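Local coordinates for protein cytochrome c, 1 heme-binding site (Geobacter sulfurreducens, PDB 4RLR) that carries a single covalently attached heme and probably transfers electrons at low potential, being essential for accepting electrons from an electrode, at residues P11-D14 / V15-G19; N83-R86 / H87-A90. All blocks are in the same frame, centred on the assembly; numbering follows the deposited sequence.

Interaction 1 of 2, residues P11-D14 / V15-G19; sequences PIFD and VRCAG. With HEM (protoporphyrin IX containing Fe), chain B; ACT (acetate ion), chain G.
F13 and C17, one helical turn apart at the end of helix 5-16, meet where the chain is welded to the heme. C17 SG is bonded covalently to HEM CAB, the thioether of the first cysteine of the CXXCH motif that C20 and H21 complete. Its CB lies over one face of the F13 ring, 3.4 Å from the centroid and offset toward the rim, a CH-pi contact; SG itself stands oblique to that ring, 4.2 Å from the centroid. F13 comes within reach because CG is anti to the backbone N (chi1 -171°), and its CE1 also touches A18 CB at 4.0 Å. Replacing F13 by an alanine would probably open a gap beside the thioether and deprive C17 CB of the flat surface it rests on.

The backbone behind this pair winds down the helix. R16 N bonds to I12 O at 2.8 Å, nearly straight at 169°, whereas F13 O accepts from both C17 N and A18 N, each at 3.0 Å, from opposite faces of its carbonyl plane. C17, the first residue to leave helical angles, can thus turn off without stranding an N-H. I12, branched and apolar, packs against V101 and F102 of helix 92-106, while D14 forms a salt bridge with K10. R16 NH2 donates to acetate OXT at 2.9 Å; NE adds a weak bond to the same oxygen and also bonds to H87 O. Several N-H groups let R16 serve two acceptors at once, that carbonyl and an acetate probably from the crystallisation liquor; the C17 thioether makes the cofactor's attachment permanent.

Interaction 2 of 2, residues N83-R86 / H87-A90; sequences NMYR and HLGA. With ZN (zinc ion), chain E; HEM (protoporphyrin IX containing Fe), chain B.
One water accepts hydrogen bonds from both R86 NH2 (3.0 Å) and H87 NE2 (2.8 Å), joining two neighbouring side chains that lie alongside each other and point the same way. Histidine fits because it offers a nitrogen on each side: NE2 donates to the water while ND1 binds a zinc ion at 2.1 Å, and the metal would probably polarise the ring and strengthen the NE2 donor. A second water and an oxygen of the acetate also bind the zinc. The imidazole is sandwiched. R86, with CG set between its backbone N and carbonyl carbon (chi1 67°), lays CG over the centre of one face, and H87 CE1 comes up beneath the guanidinium, 3.4 Å from R86 CZ, with the two planes 50° apart; heme methyl CMC covers the opposite face.

At the ring's edge stands M84 SD, 3.8 Å from H87 CD2. That sulfur is bound to the heme iron at 2.3 Å, with H21 as the other axial ligand, giving the His-Met coordination of many cytochromes c; the flexible, soft thioether suits the task. N83 ND2 donates to propionate oxygen O2D of the heme at 3.0 Å.

A short 3-10 turn holds these groups in place through H87 N to M84 O and L88 N to Y85 O. Y85 and L88 cross at about a right angle, their CD1 atoms 3.7 Å apart. Both lean on L99 of helix 92-106, where Y85 OH also bonds E92 and Q96, while M84 and L88 touch L70 of helix 65-70.

From the N terminus, the chain first makes interaction 1, the local turn that ends helix 5-16 and leads into helix 18-21; it is complete well before residues 83-90 close interaction 2 in the loop between helices 65-70 and 92-106. The two therefore stand in series, neither enclosing nor crossing the other, and they meet in space at the heme. R16 NE reaches H87 O at 2.9 Å, a probable hydrogen bond tying the two together, and an acetate, probably from the crystallisation liquor, spans them, one oxygen held by R16 and the other on the zinc bound by H87. Helix 92-106 backs both, receiving I12 from one and L88 from the other.

Interaction 1 of 2, residues P11-D14 / V15-G19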
# COMPACT_ATOMS: atom_id res chain seq x y z
N PRO A 11 -12.40 -3.84 0.55
CA PRO A 11 -12.76 -4.92 1.46
C PRO A 11 -11.54 -5.53 2.19
O PRO A 11 -11.61 -5.70 3.40
CB PRO A 11 -13.41 -5.95 0.53
CG PRO A 11 -13.93 -5.16 -0.59
CD PRO A 11 -12.90 -4.08 -0.81
N ILE A 12 -10.44 -5.79 1.48
CA ILE A 12 -9.22 -6.31 2.10
C ILE A 12 -8.63 -5.28 3.05
O ILE A 12 -8.35 -5.57 4.21
CB ILE A 12 -8.14 -6.71 1.05
CG1 ILE A 12 -8.66 -7.84 0.15
CG2 ILE A 12 -6.86 -7.15 1.73
CD1 ILE A 12 -7.84 -8.08 -1.07
N PHE A 13 -8.44 -4.06 2.54
CA PHE A 13 -7.82 -3.02 3.33
C PHE A 13 -8.58 -2.78 4.63
O PHE A 13 -7.96 -2.63 5.67
CB PHE A 13 -7.72 -1.71 2.53
CG PHE A 13 -6.90 -0.68 3.22
CD1 PHE A 13 -7.48 0.17 4.16
CD2 PHE A 13 -5.54 -0.59 2.99
CE1 PHE A 13 -6.72 1.11 4.83
CE2 PHE A 13 -4.77 0.34 3.66
CZ PHE A 13 -5.37 1.19 4.61
N ASP A 14 -9.91 -2.70 4.56
CA ASP A 14 -10.71 -2.46 5.77
C ASP A 14 -10.49 -3.48 6.88
O ASP A 14 -10.57 -3.14 8.04
CB ASP A 14 -12.21 -2.37 5.43
CG ASP A 14 -12.56 -1.05 4.72
OD1 ASP A 14 -11.69 -0.16 4.72
OD2 ASP A 14 -13.69 -0.90 4.20
N VAL A 15 -10.23 -4.73 6.51
CA VAL A 15 -9.93 -5.77 7.47
C VAL A 15 -8.47 -5.71 7.90
O VAL A 15 -8.17 -5.63 9.08
CB VAL A 15 -10.21 -7.20 6.90
CG1 VAL A 15 -9.69 -8.28 7.86
CG2 VAL A 15 -11.66 -7.43 6.67
N ARG A 16 -7.57 -5.77 6.93
CA ARG A 16 -6.18 -6.10 7.20
C ARG A 16 -5.23 -4.94 7.47
O ARG A 16 -4.11 -5.17 7.94
CB ARG A 16 -5.65 -6.94 6.03
CG ARG A 16 -6.54 -8.15 5.76
CD ARG A 16 -5.75 -9.35 5.32
NE ARG A 16 -5.24 -10.14 6.45
CZ ARG A 16 -5.91 -11.11 7.08
NH1 ARG A 16 -7.15 -11.44 6.73
NH2 ARG A 16 -5.34 -11.75 8.08
N CYS A 17 -5.68 -3.70 7.21
CA CYS A 17 -4.76 -2.56 7.19
C CYS A 17 -5.29 -1.32 7.94
O CYS A 17 -4.51 -0.57 8.51
CB CYS A 17 -4.49 -2.15 5.73
SG CYS A 17 -4.21 -3.48 4.57
N ALA A 18 -6.60 -1.15 7.94
CA ALA A 18 -7.25 0.04 8.48
C ALA A 18 -7.10 0.17 9.99
O ALA A 18 -7.27 1.26 10.52
CB ALA A 18 -8.74 0.05 8.12
N GLY A 19 -6.80 -0.93 10.67
CA GLY A 19 -6.53 -0.88 12.09
C GLY A 19 -5.44 0.12 12.47
O GLY A 19 -5.44 0.68 13.56
CHA HEM B . 3.75 1.87 7.04
CHB HEM B . 0.79 -0.33 3.93
CHC HEM B . -0.95 -2.84 7.66
CHD HEM B . 1.55 -0.24 10.82
C1A HEM B . 3.15 1.41 5.89
C2A HEM B . 3.56 1.80 4.56
C3A HEM B . 2.74 1.20 3.69
C4A HEM B . 1.80 0.41 4.44
CMA HEM B . 2.76 1.31 2.16
CAA HEM B . 4.73 2.74 4.27
CBA HEM B . 4.34 4.21 4.19
CGA HEM B . 5.57 4.98 3.73
O1A HEM B . 5.89 5.03 2.52
O2A HEM B . 6.26 5.54 4.59
C1B HEM B . 0.05 -1.20 4.69
C2B HEM B . -0.91 -2.13 4.17
C3B HEM B . -1.39 -2.83 5.19
C4B HEM B . -0.73 -2.36 6.39
CMB HEM B . -1.25 -2.16 2.68
CAB HEM B . -2.41 -3.97 5.17
CBB HEM B . -2.22 -4.96 4.26
C1C HEM B . -0.45 -2.32 8.83
C2C HEM B . -0.82 -2.79 10.14
C3C HEM B . -0.15 -2.06 11.04
C4C HEM B . 0.69 -1.15 10.29
CMC HEM B . -1.88 -3.89 10.37
CAC HEM B . -0.13 -2.15 12.59
CBC HEM B . -0.27 -3.33 13.23
C1D HEM B . 2.34 0.60 10.09
C2D HEM B . 3.19 1.59 10.68
C3D HEM B . 3.89 2.26 9.50
C4D HEM B . 3.37 1.59 8.33
CMD HEM B . 3.33 1.88 12.19
CAD HEM B . 4.91 3.40 9.55
CBD HEM B . 6.28 2.87 9.98
CGD HEM B . 6.84 2.07 8.83
O1D HEM B . 7.15 2.62 7.74
O2D HEM B . 6.98 0.86 9.00
NA HEM B . 2.09 0.54 5.79
NB HEM B . 0.15 -1.38 6.04
NC HEM B . 0.50 -1.33 8.95
ND HEM B . 2.46 0.62 8.71
FE HEM B . 1.22 -0.40 7.33
C ACT G . -2.36 -10.37 9.81
O ACT G . -1.75 -9.52 10.50
OXT ACT G . -3.29 -9.98 9.05
CH3 ACT G . -2.03 -11.84 9.88

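Interaction 2 of 2, residues N83-R86 / H87-A90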
# COMPACT_ATOMS: atom_id res chain seq x y z
N ASN A 83 7.81 -4.96 4.84
CA ASN A 83 7.40 -5.10 6.23
C ASN A 83 5.87 -5.02 6.45
O ASN A 83 5.42 -5.10 7.57
CB ASN A 83 8.16 -4.09 7.10
CG ASN A 83 7.60 -2.68 7.01
OD1 ASN A 83 6.92 -2.32 6.04
ND2 ASN A 83 7.88 -1.86 8.03
N MET A 84 5.08 -4.91 5.39
CA MET A 84 3.62 -4.97 5.54
C MET A 84 3.00 -6.22 4.92
O MET A 84 1.80 -6.47 5.08
CB MET A 84 2.95 -3.73 4.94
CG MET A 84 3.36 -2.42 5.64
SD MET A 84 2.69 -2.19 7.30
CE MET A 84 4.17 -1.73 8.22
N TYR A 85 3.82 -7.02 4.24
CA TYR A 85 3.35 -8.25 3.60
C TYR A 85 2.66 -9.18 4.61
O TYR A 85 1.72 -9.84 4.26
CB TYR A 85 4.52 -8.96 2.92
CG TYR A 85 4.17 -10.32 2.33
CD1 TYR A 85 3.33 -10.44 1.26
CD2 TYR A 85 4.72 -11.48 2.85
CE1 TYR A 85 3.01 -11.70 0.72
CE2 TYR A 85 4.40 -12.72 2.33
CZ TYR A 85 3.56 -12.82 1.26
OH TYR A 85 3.25 -14.06 0.73
N ARG A 86 3.13 -9.20 5.85
CA ARG A 86 2.61 -10.11 6.87
C ARG A 86 1.15 -9.84 7.14
O ARG A 86 0.38 -10.77 7.50
CB ARG A 86 3.41 -10.03 8.19
CG ARG A 86 3.33 -8.72 8.97
CD ARG A 86 4.36 -8.76 10.14
NE ARG A 86 4.24 -7.61 11.04
CZ ARG A 86 3.47 -7.56 12.13
NH1 ARG A 86 2.73 -8.61 12.48
NH2 ARG A 86 3.42 -6.46 12.89
N HIS A 87 0.75 -8.59 6.96
CA HIS A 87 -0.62 -8.19 7.22
C HIS A 87 -1.60 -8.68 6.19
O HIS A 87 -2.80 -8.53 6.38
CB HIS A 87 -0.69 -6.67 7.38
CG HIS A 87 0.07 -6.21 8.57
ND1 HIS A 87 -0.19 -6.71 9.82
CD2 HIS A 87 1.15 -5.40 8.69
CE1 HIS A 87 0.67 -6.18 10.68
NE2 HIS A 87 1.49 -5.39 10.02
N LEU A 88 -1.10 -9.25 5.09
CA LEU A 88 -1.98 -9.70 4.00
C LEU A 88 -2.70 -11.02 4.30
O LEU A 88 -3.60 -11.44 3.54
CB LEU A 88 -1.20 -9.79 2.67
CG LEU A 88 -0.88 -8.46 1.98
CD1 LEU A 88 0.07 -8.66 0.79
CD2 LEU A 88 -2.17 -7.69 1.52
N GLY A 89 -2.35 -11.67 5.41
CA GLY A 89 -3.04 -12.89 5.78
C GLY A 89 -2.34 -13.64 6.89
O GLY A 89 -1.17 -13.40 7.16
N ALA A 90 -3.07 -14.58 7.49
CA ALA A 90 -2.63 -15.37 8.64
C ALA A 90 -1.88 -16.63 8.20
O ALA A 90 -1.16 -17.21 8.99
CB ALA A 90 -3.84 -15.75 9.50
ZN ZN E . -1.84 -7.63 10.62
CHA HEM B . 3.75 1.87 7.04
CHB HEM B . 0.79 -0.33 3.93
CHC HEM B . -0.95 -2.84 7.66
CHD HEM B . 1.55 -0.24 10.82
C1A HEM B . 3.15 1.41 5.89
C2A HEM B . 3.56 1.80 4.56
C3A HEM B . 2.74 1.20 3.69
C4A HEM B . 1.80 0.41 4.44
CMA HEM B . 2.76 1.31 2.16
CAA HEM B . 4.73 2.74 4.27
CBA HEM B . 4.34 4.21 4.19
CGA HEM B . 5.57 4.98 3.73
O1A HEM B . 5.89 5.03 2.52
O2A HEM B . 6.26 5.54 4.59
C1B HEM B . 0.05 -1.20 4.69
C2B HEM B . -0.91 -2.13 4.17
C3B HEM B . -1.39 -2.83 5.19
C4B HEM B . -0.73 -2.36 6.39
CMB HEM B . -1.25 -2.16 2.68
CAB HEM B . -2.41 -3.97 5.17
CBB HEM B . -2.22 -4.96 4.26
C1C HEM B . -0.45 -2.32 8.83
C2C HEM B . -0.82 -2.79 10.14
C3C HEM B . -0.15 -2.06 11.04
C4C HEM B . 0.69 -1.15 10.29
CMC HEM B . -1.88 -3.89 10.37
CAC HEM B . -0.13 -2.15 12.59
CBC HEM B . -0.27 -3.33 13.23
C1D HEM B . 2.34 0.60 10.09
C2D HEM B . 3.19 1.59 10.68
C3D HEM B . 3.89 2.26 9.50
C4D HEM B . 3.37 1.59 8.33
CMD HEM B . 3.33 1.88 12.19
CAD HEM B . 4.91 3.40 9.55
CBD HEM B . 6.28 2.87 9.98
CGD HEM B . 6.84 2.07 8.83
O1D HEM B . 7.15 2.62 7.74
O2D HEM B . 6.98 0.86 9.00
NA HEM B . 2.09 0.54 5.79
NB HEM B . 0.15 -1.38 6.04
NC HEM B . 0.50 -1.33 8.95
ND HEM B . 2.46 0.62 8.71
FE HEM B . 1.22 -0.40 7.33
O HOH W 1 3.51 -3.92 11.32
O HOH W 2 -3.35 -7.36 9.23